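Local structure of Lmo0488 protein (Listeria monocytogenes serovar 1/2a, 5TED) at residues G8-M13 and K44-D49; Q77-V82 and S112-L117; I95-T100 and I151-K156; Y105-D110 and P116-L121. The protein activates protocatechuate biosynthesis genes in response to shikimate, probably as a DNA-binding LysR-type regulator whose effector-binding domain makes up this chain. All blocks are in the same frame, centred on the assembly; numbering follows the deposited sequence.

Contact 1 of 4, residues G8-M13 and K44-D49; sequences GFIYTM and KSIIPD. With SKM ((3R,4S,5R)-3,4,5-trihydroxycyclohex-1-ene-1-carboxylic acid), chain D.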
# COMPACT_ATOMS: atom_id res chain seq x y z
N GLY A 8 12.24 -6.74 -3.91
CA GLY A 8 11.32 -5.63 -4.16
C GLY A 8 10.18 -6.09 -5.04
O GLY A 8 10.39 -6.87 -5.96
N PHE A 9 8.97 -5.60 -4.75
CA PHE A 9 7.82 -6.08 -5.51
C PHE A 9 6.70 -5.05 -5.57
O PHE A 9 6.59 -4.15 -4.72
CB PHE A 9 7.31 -7.41 -4.97
CG PHE A 9 6.98 -7.42 -3.49
CD1 PHE A 9 5.73 -7.02 -3.05
CD2 PHE A 9 7.90 -7.90 -2.56
CE1 PHE A 9 5.39 -7.08 -1.69
CE2 PHE A 9 7.58 -7.96 -1.20
CZ PHE A 9 6.33 -7.56 -0.77
N ILE A 10 5.86 -5.20 -6.60
CA ILE A 10 4.71 -4.33 -6.77
C ILE A 10 3.66 -4.69 -5.72
O ILE A 10 3.54 -5.84 -5.29
CB ILE A 10 4.14 -4.45 -8.20
CG1 ILE A 10 3.77 -5.91 -8.50
CG2 ILE A 10 5.13 -3.96 -9.23
CD1 ILE A 10 3.18 -6.11 -9.93
N TYR A 11 2.90 -3.67 -5.31
CA TYR A 11 2.07 -3.75 -4.11
C TYR A 11 1.19 -4.99 -4.07
O TYR A 11 1.00 -5.59 -3.00
CB TYR A 11 1.19 -2.51 -4.03
CG TYR A 11 1.94 -1.22 -3.90
CD1 TYR A 11 2.54 -0.87 -2.70
CD2 TYR A 11 2.01 -0.33 -4.97
CE1 TYR A 11 3.21 0.35 -2.56
CE2 TYR A 11 2.68 0.89 -4.84
CZ TYR A 11 3.28 1.21 -3.63
OH TYR A 11 3.93 2.42 -3.47
N THR A 12 0.54 -5.32 -5.19
CA THR A 12 -0.45 -6.39 -5.05
C THR A 12 0.20 -7.72 -4.68
O THR A 12 -0.52 -8.65 -4.30
CB THR A 12 -1.31 -6.56 -6.30
OG1 THR A 12 -0.50 -6.90 -7.43
CG2 THR A 12 -2.15 -5.29 -6.59
N MET A 13 1.52 -7.84 -4.79
CA MET A 13 2.13 -9.12 -4.46
C MET A 13 2.28 -9.35 -2.95
O MET A 13 2.60 -10.48 -2.55
CB MET A 13 3.49 -9.25 -5.15
CG MET A 13 3.42 -9.23 -6.68
SD MET A 13 2.72 -10.72 -7.45
CE MET A 13 0.97 -10.31 -7.51
N LYS A 44 7.97 1.47 -12.04
CA LYS A 44 8.93 2.44 -12.55
C LYS A 44 9.96 2.83 -11.48
O LYS A 44 11.12 3.08 -11.81
CB LYS A 44 8.18 3.66 -13.10
CG LYS A 44 7.41 3.34 -14.41
CD LYS A 44 8.33 2.78 -15.51
CE LYS A 44 7.62 2.56 -16.85
NZ LYS A 44 6.80 1.30 -16.96
N SER A 45 9.59 2.81 -10.20
CA SER A 45 10.59 3.00 -9.15
C SER A 45 11.43 1.74 -8.92
O SER A 45 12.63 1.84 -8.64
CB SER A 45 9.90 3.43 -7.85
OG SER A 45 9.74 2.36 -6.95
N ILE A 46 10.83 0.55 -9.08
CA ILE A 46 11.51 -0.71 -8.78
C ILE A 46 12.69 -0.93 -9.71
O ILE A 46 13.74 -1.46 -9.30
CB ILE A 46 10.50 -1.87 -8.84
CG1 ILE A 46 9.64 -1.88 -7.57
CG2 ILE A 46 11.21 -3.21 -9.09
CD1 ILE A 46 8.41 -2.80 -7.64
N ILE A 47 12.54 -0.57 -10.99
CA ILE A 47 13.61 -0.83 -11.96
C ILE A 47 14.93 -0.18 -11.57
O ILE A 47 15.96 -0.87 -11.57
CB ILE A 47 13.15 -0.40 -13.37
CG1 ILE A 47 11.97 -1.25 -13.85
CG2 ILE A 47 14.33 -0.44 -14.33
CD1 ILE A 47 12.30 -2.71 -14.06
N PRO A 48 14.98 1.13 -11.25
CA PRO A 48 16.26 1.71 -10.81
C PRO A 48 16.85 1.02 -9.60
O PRO A 48 18.08 0.94 -9.48
CB PRO A 48 15.90 3.17 -10.51
CG PRO A 48 14.65 3.44 -11.27
CD PRO A 48 13.91 2.13 -11.36
N ASP A 49 16.01 0.56 -8.66
CA ASP A 49 16.54 -0.09 -7.46
C ASP A 49 17.06 -1.49 -7.74
O ASP A 49 17.84 -2.02 -6.93
CB ASP A 49 15.49 -0.13 -6.36
CG ASP A 49 15.30 1.21 -5.69
OD1 ASP A 49 16.19 2.06 -5.86
OD2 ASP A 49 14.31 1.41 -4.96
O12 SKM D . -0.03 -1.96 -7.50
C8 SKM D . -0.41 -1.02 -8.50
C6 SKM D . 0.59 -0.11 -8.74
O7 SKM D . 0.21 0.83 -9.74
C5 SKM D . 1.99 -0.79 -9.28
C4 SKM D . 1.78 -1.70 -10.41
C1 SKM D . 2.93 -2.12 -11.34
O2 SKM D . 3.98 -1.41 -11.37
O3 SKM D . 2.82 -3.15 -12.07
C10 SKM D . 0.32 -2.33 -10.64
C9 SKM D . -0.81 -1.84 -9.91
O11 SKM D . -1.60 -2.91 -9.58
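I46 packs the end of its side chain against the backbone of strand 4-10, where F9 passes into I10. Its CD1 methyl lies 3.5 Å from F9 C and 3.7 Å from I10 N. The same methyl touches I10 CG2 at 3.8 Å. G8 and F9 are covered beside this point, but the F9 side chain leaves the backbone away from the helix, and its ring packs on strands 35-41 and 57-60. Helix 43-51 is the crossover between those two strands, and strand 4-10 runs between them in the sheet. The contact is therefore a helix-on-sheet packing of a periplasmic-binding-protein-like fold.

I10 has a second role. Its CG1 sits between the backbone N and the carbonyl carbon (chi1 57°), and CG2 is placed beside the N, facing both I46 and the ligand. I10 CG2 lies 3.5 Å from O2 of shikimate. Y11 follows with CD2 at its ring edge 3.6 Å from shikimate O12, and Y11 OH is hydrogen-bonded to E136. The I46 contact is van der Waals packing of one methyl on a peptide link and on I10 CG2, while a single isoleucine, I10, links the helix packing to the shikimate carboxylate.

Contact 2 of 4, residues Q77-V82 and S112-L117; sequences QELVVV and SGLRPL. With SKM ((3R,4S,5R)-3,4,5-trihydroxycyclohex-1-ene-1-carboxylic acid), chain D.
L79 of strand 69-84 faces L117 at the start of helix 115-124, with their CA atoms 9.8 Å apart, the shortest CA distance between the segments. The backbones do not bond to each other, and leucine side chains fill the gap. L79 and L117 reach toward each other tip to tip, with L79 CD1 3.8 Å from L117 CD2. L117 can do this because its CG stands opposite the backbone N (chi1 174°), beside the carbonyl carbon. The other branch of L79 meets L114. Here the side chains slide past each other in opposite directions, and L79 CD2 lies 4.1 Å from L114 CD1.

This packing backs the shikimate pocket of the effector-binding domain. Residues S112 to R115 form a type I beta turn that leads into the helix, and the turn presents its polar groups to the ligand. G113 N donates to carboxylate oxygen O2 at 2.8 Å, with an N-H...O angle of 146°. S112 OG donates to hydroxyl O7 at 2.8 Å. The same OG accepts from L114 N at 3.2 Å, a capping bond that probably helps to orient the hydroxyl toward the ligand. L114 also covers the shikimate ring, with its CG 4.0 Å from C10. At the start of residues 77-82, Q77 is hydrogen-bonded to T12 and to R177, another pocket residue.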
# COMPACT_ATOMS: atom_id res chain seq x y z
N GLN A 77 -2.49 -11.72 -13.59
CA GLN A 77 -3.69 -11.19 -12.96
C GLN A 77 -4.77 -10.98 -14.01
O GLN A 77 -4.49 -10.90 -15.21
CB GLN A 77 -3.42 -9.88 -12.22
CG GLN A 77 -2.46 -10.04 -11.07
CD GLN A 77 -2.07 -8.73 -10.44
OE1 GLN A 77 -1.89 -7.73 -11.14
NE2 GLN A 77 -1.95 -8.73 -9.12
N GLU A 78 -6.00 -10.89 -13.54
CA GLU A 78 -7.15 -10.58 -14.38
C GLU A 78 -7.52 -9.11 -14.16
O GLU A 78 -7.77 -8.70 -13.02
CB GLU A 78 -8.32 -11.49 -14.05
CG GLU A 78 -9.60 -11.18 -14.83
CD GLU A 78 -10.84 -11.86 -14.23
OE1 GLU A 78 -10.70 -12.63 -13.25
OE2 GLU A 78 -11.96 -11.61 -14.74
N LEU A 79 -7.56 -8.33 -15.23
CA LEU A 79 -8.07 -6.97 -15.14
C LEU A 79 -9.60 -6.97 -15.10
O LEU A 79 -10.24 -7.69 -15.86
CB LEU A 79 -7.57 -6.14 -16.31
CG LEU A 79 -6.08 -5.79 -16.24
CD1 LEU A 79 -5.74 -4.80 -17.36
CD2 LEU A 79 -5.74 -5.26 -14.85
N VAL A 80 -10.16 -6.17 -14.19
CA VAL A 80 -11.60 -6.03 -14.03
C VAL A 80 -11.94 -4.55 -13.98
O VAL A 80 -11.08 -3.70 -13.75
CB VAL A 80 -12.14 -6.73 -12.76
CG1 VAL A 80 -12.08 -8.23 -12.91
CG2 VAL A 80 -11.35 -6.27 -11.51
N VAL A 81 -13.22 -4.24 -14.16
CA VAL A 81 -13.73 -2.89 -13.92
C VAL A 81 -14.48 -2.89 -12.59
O VAL A 81 -15.28 -3.80 -12.33
CB VAL A 81 -14.62 -2.41 -15.09
CG1 VAL A 81 -15.35 -1.14 -14.70
CG2 VAL A 81 -13.76 -2.16 -16.34
N VAL A 82 -14.18 -1.90 -11.74
CA VAL A 82 -14.73 -1.80 -10.40
C VAL A 82 -15.52 -0.50 -10.29
O VAL A 82 -15.04 0.57 -10.67
CB VAL A 82 -13.62 -1.86 -9.33
CG1 VAL A 82 -14.21 -1.97 -7.95
CG2 VAL A 82 -12.68 -3.04 -9.62
N SER A 112 2.90 3.48 -12.69
CA SER A 112 2.38 2.11 -12.64
C SER A 112 2.85 1.32 -13.86
O SER A 112 2.58 1.71 -15.00
CB SER A 112 0.86 2.12 -12.59
OG SER A 112 0.38 0.79 -12.57
N GLY A 113 3.50 0.18 -13.61
CA GLY A 113 3.83 -0.74 -14.68
C GLY A 113 2.63 -1.35 -15.37
O GLY A 113 2.79 -1.99 -16.41
N LEU A 114 1.42 -1.16 -14.82
CA LEU A 114 0.20 -1.61 -15.50
C LEU A 114 -0.23 -0.67 -16.62
O LEU A 114 -1.04 -1.06 -17.46
CB LEU A 114 -0.94 -1.72 -14.50
CG LEU A 114 -1.48 -3.09 -14.14
CD1 LEU A 114 -2.74 -2.91 -13.31
CD2 LEU A 114 -1.76 -3.91 -15.39
N ARG A 115 0.28 0.57 -16.65
CA ARG A 115 -0.29 1.54 -17.58
C ARG A 115 -0.09 1.20 -19.05
O ARG A 115 -0.99 1.45 -19.85
CB ARG A 115 0.25 2.95 -17.29
CG ARG A 115 -0.50 3.65 -16.14
CD ARG A 115 -1.90 4.09 -16.55
NE ARG A 115 -1.82 4.95 -17.73
CZ ARG A 115 -1.40 6.21 -17.69
NH1 ARG A 115 -1.04 6.75 -16.52
NH2 ARG A 115 -1.33 6.93 -18.80
N PRO A 116 1.05 0.63 -19.47
CA PRO A 116 1.16 0.20 -20.88
C PRO A 116 0.03 -0.70 -21.33
O PRO A 116 -0.59 -0.44 -22.37
CB PRO A 116 2.53 -0.49 -20.92
CG PRO A 116 3.33 0.23 -19.89
CD PRO A 116 2.35 0.54 -18.77
N LEU A 117 -0.28 -1.76 -20.57
CA LEU A 117 -1.40 -2.63 -20.92
C LEU A 117 -2.72 -1.87 -20.92
O LEU A 117 -3.50 -1.95 -21.88
CB LEU A 117 -1.46 -3.82 -19.95
CG LEU A 117 -2.65 -4.76 -20.08
CD1 LEU A 117 -2.76 -5.29 -21.51
CD2 LEU A 117 -2.56 -5.93 -19.11
O12 SKM D . -0.03 -1.96 -7.50
C8 SKM D . -0.41 -1.02 -8.50
C6 SKM D . 0.59 -0.11 -8.74
O7 SKM D . 0.21 0.83 -9.74
C5 SKM D . 1.99 -0.79 -9.28
C4 SKM D . 1.78 -1.70 -10.41
C1 SKM D . 2.93 -2.12 -11.34
O2 SKM D . 3.98 -1.41 -11.37
O3 SKM D . 2.82 -3.15 -12.07
C10 SKM D . 0.32 -2.33 -10.64
C9 SKM D . -0.81 -1.84 -9.91
O11 SKM D . -1.60 -2.91 -9.58

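Contact 3 of 4, residues I95-T100 and I151-K156; sequences IDLQDT and ISIMPK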
# COMPACT_ATOMS: atom_id res chain seq x y z
N ILE A 95 -19.00 -6.57 -18.79
CA ILE A 95 -19.13 -5.43 -19.69
C ILE A 95 -17.98 -5.47 -20.68
O ILE A 95 -17.00 -6.18 -20.49
CB ILE A 95 -19.15 -4.07 -18.95
CG1 ILE A 95 -17.81 -3.83 -18.22
CG2 ILE A 95 -20.32 -3.99 -17.98
CD1 ILE A 95 -17.65 -2.39 -17.69
N ASP A 96 -18.12 -4.71 -21.75
CA ASP A 96 -17.03 -4.36 -22.65
C ASP A 96 -16.39 -3.09 -22.13
O ASP A 96 -17.06 -2.27 -21.49
CB ASP A 96 -17.54 -4.14 -24.07
CG ASP A 96 -18.13 -5.40 -24.68
OD1 ASP A 96 -17.79 -6.51 -24.23
OD2 ASP A 96 -18.97 -5.27 -25.60
N LEU A 97 -15.08 -2.94 -22.35
CA LEU A 97 -14.42 -1.75 -21.83
C LEU A 97 -15.08 -0.48 -22.38
O LEU A 97 -15.21 0.52 -21.66
CB LEU A 97 -12.92 -1.77 -22.15
CG LEU A 97 -12.01 -0.81 -21.38
CD1 LEU A 97 -12.22 -0.97 -19.88
CD2 LEU A 97 -10.55 -1.08 -21.74
N GLN A 98 -15.55 -0.52 -23.63
CA GLN A 98 -16.18 0.67 -24.18
C GLN A 98 -17.48 1.01 -23.47
O GLN A 98 -17.98 2.13 -23.63
CB GLN A 98 -16.46 0.51 -25.69
CG GLN A 98 -17.41 -0.61 -26.05
CD GLN A 98 -17.67 -0.70 -27.54
OE1 GLN A 98 -16.98 -0.08 -28.36
NE2 GLN A 98 -18.70 -1.46 -27.91
N ASP A 99 -18.06 0.09 -22.70
CA ASP A 99 -19.26 0.44 -21.94
C ASP A 99 -18.97 1.45 -20.84
O ASP A 99 -19.92 1.95 -20.22
CB ASP A 99 -19.90 -0.81 -21.33
CG ASP A 99 -20.42 -1.78 -22.38
OD1 ASP A 99 -20.77 -1.32 -23.49
OD2 ASP A 99 -20.47 -3.00 -22.09
N THR A 100 -17.69 1.76 -20.58
CA THR A 100 -17.30 2.70 -19.53
C THR A 100 -17.07 4.11 -20.06
O THR A 100 -16.68 4.99 -19.28
CB THR A 100 -16.01 2.24 -18.81
OG1 THR A 100 -14.89 2.34 -19.71
CG2 THR A 100 -16.14 0.80 -18.33
N ILE A 151 -14.93 5.34 -11.24
CA ILE A 151 -14.82 3.92 -11.51
C ILE A 151 -13.34 3.61 -11.76
O ILE A 151 -12.51 4.51 -11.89
CB ILE A 151 -15.68 3.46 -12.71
CG1 ILE A 151 -15.16 4.07 -14.02
CG2 ILE A 151 -17.17 3.77 -12.47
CD1 ILE A 151 -15.86 3.47 -15.26
N SER A 152 -13.01 2.32 -11.86
CA SER A 152 -11.62 2.00 -12.14
C SER A 152 -11.51 0.70 -12.93
O SER A 152 -12.43 -0.13 -12.93
CB SER A 152 -10.80 1.91 -10.85
OG SER A 152 -11.06 0.68 -10.18
N ILE A 153 -10.38 0.54 -13.61
CA ILE A 153 -9.91 -0.75 -14.12
C ILE A 153 -8.66 -1.11 -13.34
O ILE A 153 -7.74 -0.30 -13.22
CB ILE A 153 -9.62 -0.69 -15.63
CG1 ILE A 153 -9.05 -2.02 -16.13
CG2 ILE A 153 -8.63 0.43 -15.94
CD1 ILE A 153 -8.88 -2.06 -17.65
N MET A 154 -8.62 -2.32 -12.79
CA MET A 154 -7.54 -2.69 -11.88
C MET A 154 -7.47 -4.21 -11.80
O MET A 154 -8.37 -4.90 -12.26
CB MET A 154 -7.75 -2.08 -10.48
CG MET A 154 -8.99 -2.56 -9.77
SD MET A 154 -9.41 -1.60 -8.28
CE MET A 154 -7.91 -1.79 -7.31
N PRO A 155 -6.41 -4.76 -11.20
CA PRO A 155 -6.33 -6.21 -11.04
C PRO A 155 -7.41 -6.71 -10.09
O PRO A 155 -7.72 -6.07 -9.09
CB PRO A 155 -4.93 -6.45 -10.44
CG PRO A 155 -4.22 -5.17 -10.50
CD PRO A 155 -5.26 -4.07 -10.59
N LYS A 156 -7.94 -7.89 -10.39
CA LYS A 156 -8.85 -8.53 -9.45
C LYS A 156 -8.04 -9.04 -8.27
O LYS A 156 -7.15 -9.88 -8.43
CB LYS A 156 -9.62 -9.66 -10.14
CG LYS A 156 -10.76 -10.19 -9.28
CD LYS A 156 -11.27 -11.53 -9.80
CE LYS A 156 -12.78 -11.62 -9.66
NZ LYS A 156 -13.30 -12.99 -9.91
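A single turn of 3-10 helix, residues 97-100, sets L97 and T100 against I153 and I151 beside strand 152-155. The L97 and I153 side chains cross at about a right angle and meet through their CD1 methyls at 4.2 Å. I153 extends to that point with CG1 opposite its backbone N (chi1 176°). I151 CD1 lies 3.8 Å from T100 CB and 4.1 Å from T100 CG2, so it rests on the carbon side of the threonine.

The turn joins strand 94-95 to strand 104-108. Y105 of the latter packs on L97, I151 and I153 and completes this apolar cluster. The backbone of I151 is bonded to S104 and I106, which ties the 151-156 side to strand 104-108.

Bonds within the turn hold its shape. L97 O accepts from T100 N at 3.0 Å and from T100 OG1 at 2.7 Å. The hydroxyl comes in nearly end-on to the carbonyl, at a C=O...O angle of 163°. T100 OG1 is also hydrogen-bonded to Y105 OH, while CB and the methyl meet I151. D99 OD2 takes D96 N from above the carboxylate plane. Further along the strand, P155 lines the shikimate pocket.

Contact 4 of 4, residues Y105-D110 and P116-L121; sequences YIFFSD and PLIDSL. With SKM ((3R,4S,5R)-3,4,5-trihydroxycyclohex-1-ene-1-carboxylic acid), chain D.
F108 and F107 of strand 104-108 pack on I118 of helix 115-124, the first strand and the helix of a beta-alpha-beta unit that ends in strand 130-135. The axes of the strand and helix segments come within 10.3 Å at an angle of 133°.

The tight part is apolar. I118 reaches both rings with different branches. Its CD1 lies 3.7 Å from F108 CD2, where the two side chains cross at about a right angle. Its CG2, opposite the backbone N, lies 3.8 Å from F107 CZ. I118 also packs on I153. The F108 ring is held between helix and ligand: its CD1 side approaches shikimate, 3.4 Å from O7.

The other side is looser and polar. D119 is partly exposed and meets F107 only at the ring edge, where OD1 lies in the ring plane 3.7 Å from CE2. Ring and carboxylate are nearly coplanar, 11° apart. The main partner of D119 is R115, which also forms a salt bridge with D110. R115 may thus offset the like charges of D110 and D119. On the exposed side of the helix, S120 OG donates to L117 O at 2.8 Å, and the same oxygen also accepts from L121 N.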
# COMPACT_ATOMS: atom_id res chain seq x y z
N TYR A 105 -12.85 8.06 -14.43
CA TYR A 105 -11.96 7.05 -13.88
C TYR A 105 -11.12 7.58 -12.73
O TYR A 105 -10.70 8.75 -12.71
CB TYR A 105 -11.01 6.51 -14.94
CG TYR A 105 -11.55 5.32 -15.68
CD1 TYR A 105 -12.40 5.49 -16.77
CD2 TYR A 105 -11.21 4.03 -15.30
CE1 TYR A 105 -12.91 4.41 -17.46
CE2 TYR A 105 -11.70 2.94 -15.98
CZ TYR A 105 -12.54 3.14 -17.07
OH TYR A 105 -13.04 2.06 -17.73
N ILE A 106 -10.86 6.69 -11.78
CA ILE A 106 -9.72 6.76 -10.88
C ILE A 106 -8.66 5.92 -11.58
O ILE A 106 -8.76 4.69 -11.62
CB ILE A 106 -10.06 6.21 -9.49
CG1 ILE A 106 -11.16 7.07 -8.84
CG2 ILE A 106 -8.80 6.13 -8.63
CD1 ILE A 106 -12.09 6.27 -7.99
N PHE A 107 -7.68 6.59 -12.18
CA PHE A 107 -6.72 5.99 -13.08
C PHE A 107 -5.39 5.76 -12.38
O PHE A 107 -5.04 6.47 -11.44
CB PHE A 107 -6.51 6.90 -14.30
CG PHE A 107 -6.52 6.20 -15.63
CD1 PHE A 107 -7.69 5.66 -16.13
CD2 PHE A 107 -5.37 6.11 -16.40
CE1 PHE A 107 -7.71 5.03 -17.37
CE2 PHE A 107 -5.37 5.48 -17.63
CZ PHE A 107 -6.55 4.93 -18.12
N PHE A 108 -4.65 4.74 -12.83
CA PHE A 108 -3.29 4.55 -12.32
C PHE A 108 -2.36 5.64 -12.82
O PHE A 108 -2.43 6.05 -13.98
CB PHE A 108 -2.75 3.18 -12.75
CG PHE A 108 -3.26 2.04 -11.91
CD1 PHE A 108 -2.87 1.89 -10.59
CD2 PHE A 108 -4.17 1.13 -12.45
CE1 PHE A 108 -3.36 0.84 -9.82
CE2 PHE A 108 -4.66 0.09 -11.68
CZ PHE A 108 -4.26 -0.06 -10.37
N SER A 109 -1.48 6.11 -11.93
CA SER A 109 -0.50 7.12 -12.32
C SER A 109 0.54 6.52 -13.27
O SER A 109 0.63 5.30 -13.44
CB SER A 109 0.21 7.68 -11.09
OG SER A 109 0.85 6.62 -10.40
N ASP A 110 1.33 7.40 -13.88
CA ASP A 110 2.36 7.01 -14.84
C ASP A 110 3.42 6.10 -14.25
O ASP A 110 4.13 5.43 -15.00
CB ASP A 110 3.06 8.25 -15.41
CG ASP A 110 2.11 9.21 -16.09
OD1 ASP A 110 1.03 8.77 -16.54
OD2 ASP A 110 2.44 10.41 -16.16
N PRO A 116 1.05 0.63 -19.47
CA PRO A 116 1.16 0.20 -20.88
C PRO A 116 0.03 -0.70 -21.33
O PRO A 116 -0.59 -0.44 -22.37
CB PRO A 116 2.53 -0.49 -20.92
CG PRO A 116 3.33 0.23 -19.89
CD PRO A 116 2.35 0.54 -18.77
N LEU A 117 -0.28 -1.76 -20.57
CA LEU A 117 -1.40 -2.63 -20.92
C LEU A 117 -2.72 -1.87 -20.92
O LEU A 117 -3.50 -1.95 -21.88
CB LEU A 117 -1.46 -3.82 -19.95
CG LEU A 117 -2.65 -4.76 -20.08
CD1 LEU A 117 -2.76 -5.29 -21.51
CD2 LEU A 117 -2.56 -5.93 -19.11
N ILE A 118 -3.00 -1.14 -19.84
CA ILE A 118 -4.27 -0.43 -19.75
C ILE A 118 -4.42 0.55 -20.90
O ILE A 118 -5.45 0.58 -21.59
CB ILE A 118 -4.41 0.27 -18.38
CG1 ILE A 118 -4.67 -0.76 -17.27
CG2 ILE A 118 -5.53 1.32 -18.44
CD1 ILE A 118 -4.41 -0.23 -15.86
N ASP A 119 -3.40 1.39 -21.13
CA ASP A 119 -3.49 2.35 -22.23
C ASP A 119 -3.71 1.65 -23.57
O ASP A 119 -4.44 2.16 -24.43
CB ASP A 119 -2.23 3.22 -22.28
CG ASP A 119 -2.11 4.15 -21.08
OD1 ASP A 119 -3.08 4.28 -20.30
OD2 ASP A 119 -1.02 4.74 -20.90
N SER A 120 -3.06 0.50 -23.77
CA SER A 120 -3.25 -0.17 -25.05
C SER A 120 -4.67 -0.70 -25.20
O SER A 120 -5.22 -0.67 -26.30
CB SER A 120 -2.22 -1.30 -25.22
OG SER A 120 -2.57 -2.44 -24.47
N LEU A 121 -5.30 -1.13 -24.10
CA LEU A 121 -6.68 -1.60 -24.17
C LEU A 121 -7.62 -0.47 -24.61
O LEU A 121 -8.52 -0.68 -25.43
CB LEU A 121 -7.11 -2.16 -22.82
CG LEU A 121 -6.36 -3.39 -22.30
CD1 LEU A 121 -6.96 -3.88 -20.97
CD2 LEU A 121 -6.42 -4.48 -23.34
O12 SKM D . -0.03 -1.96 -7.50
C8 SKM D . -0.41 -1.02 -8.50
C6 SKM D . 0.59 -0.11 -8.74
O7 SKM D . 0.21 0.83 -9.74
C5 SKM D . 1.99 -0.79 -9.28
C4 SKM D . 1.78 -1.70 -10.41
C1 SKM D . 2.93 -2.12 -11.34
O2 SKM D . 3.98 -1.41 -11.37
O3 SKM D . 2.82 -3.15 -12.07
C10 SKM D . 0.32 -2.33 -10.64
C9 SKM D . -0.81 -1.84 -9.91
O11 SKM D . -1.60 -2.91 -9.58

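Contacts 1, 2 and 4 all touch shikimate, and contact 3 reaches it through P155. The centres lie apart by about 15 Å (1 and 2), 17 Å (1 and 4) and 7 Å (2 and 4). Contact 1 meets contact 4 where K44 CG packs 3.9 Å from D110 O. Contacts 2 and 4 share P116 and L117. Contact 3 is furthest from contact 1, about 24 Å between centres, and the two lie on opposite sides of the chain's centre. It joins contact 2 through neighbouring strands 69-84 and 152-155, with E78 O 2.8 Å from K156 N, a probable hydrogen bond. It joins contact 4 through I151 O and I106 N, 2.7 Å apart, also a probable hydrogen bond.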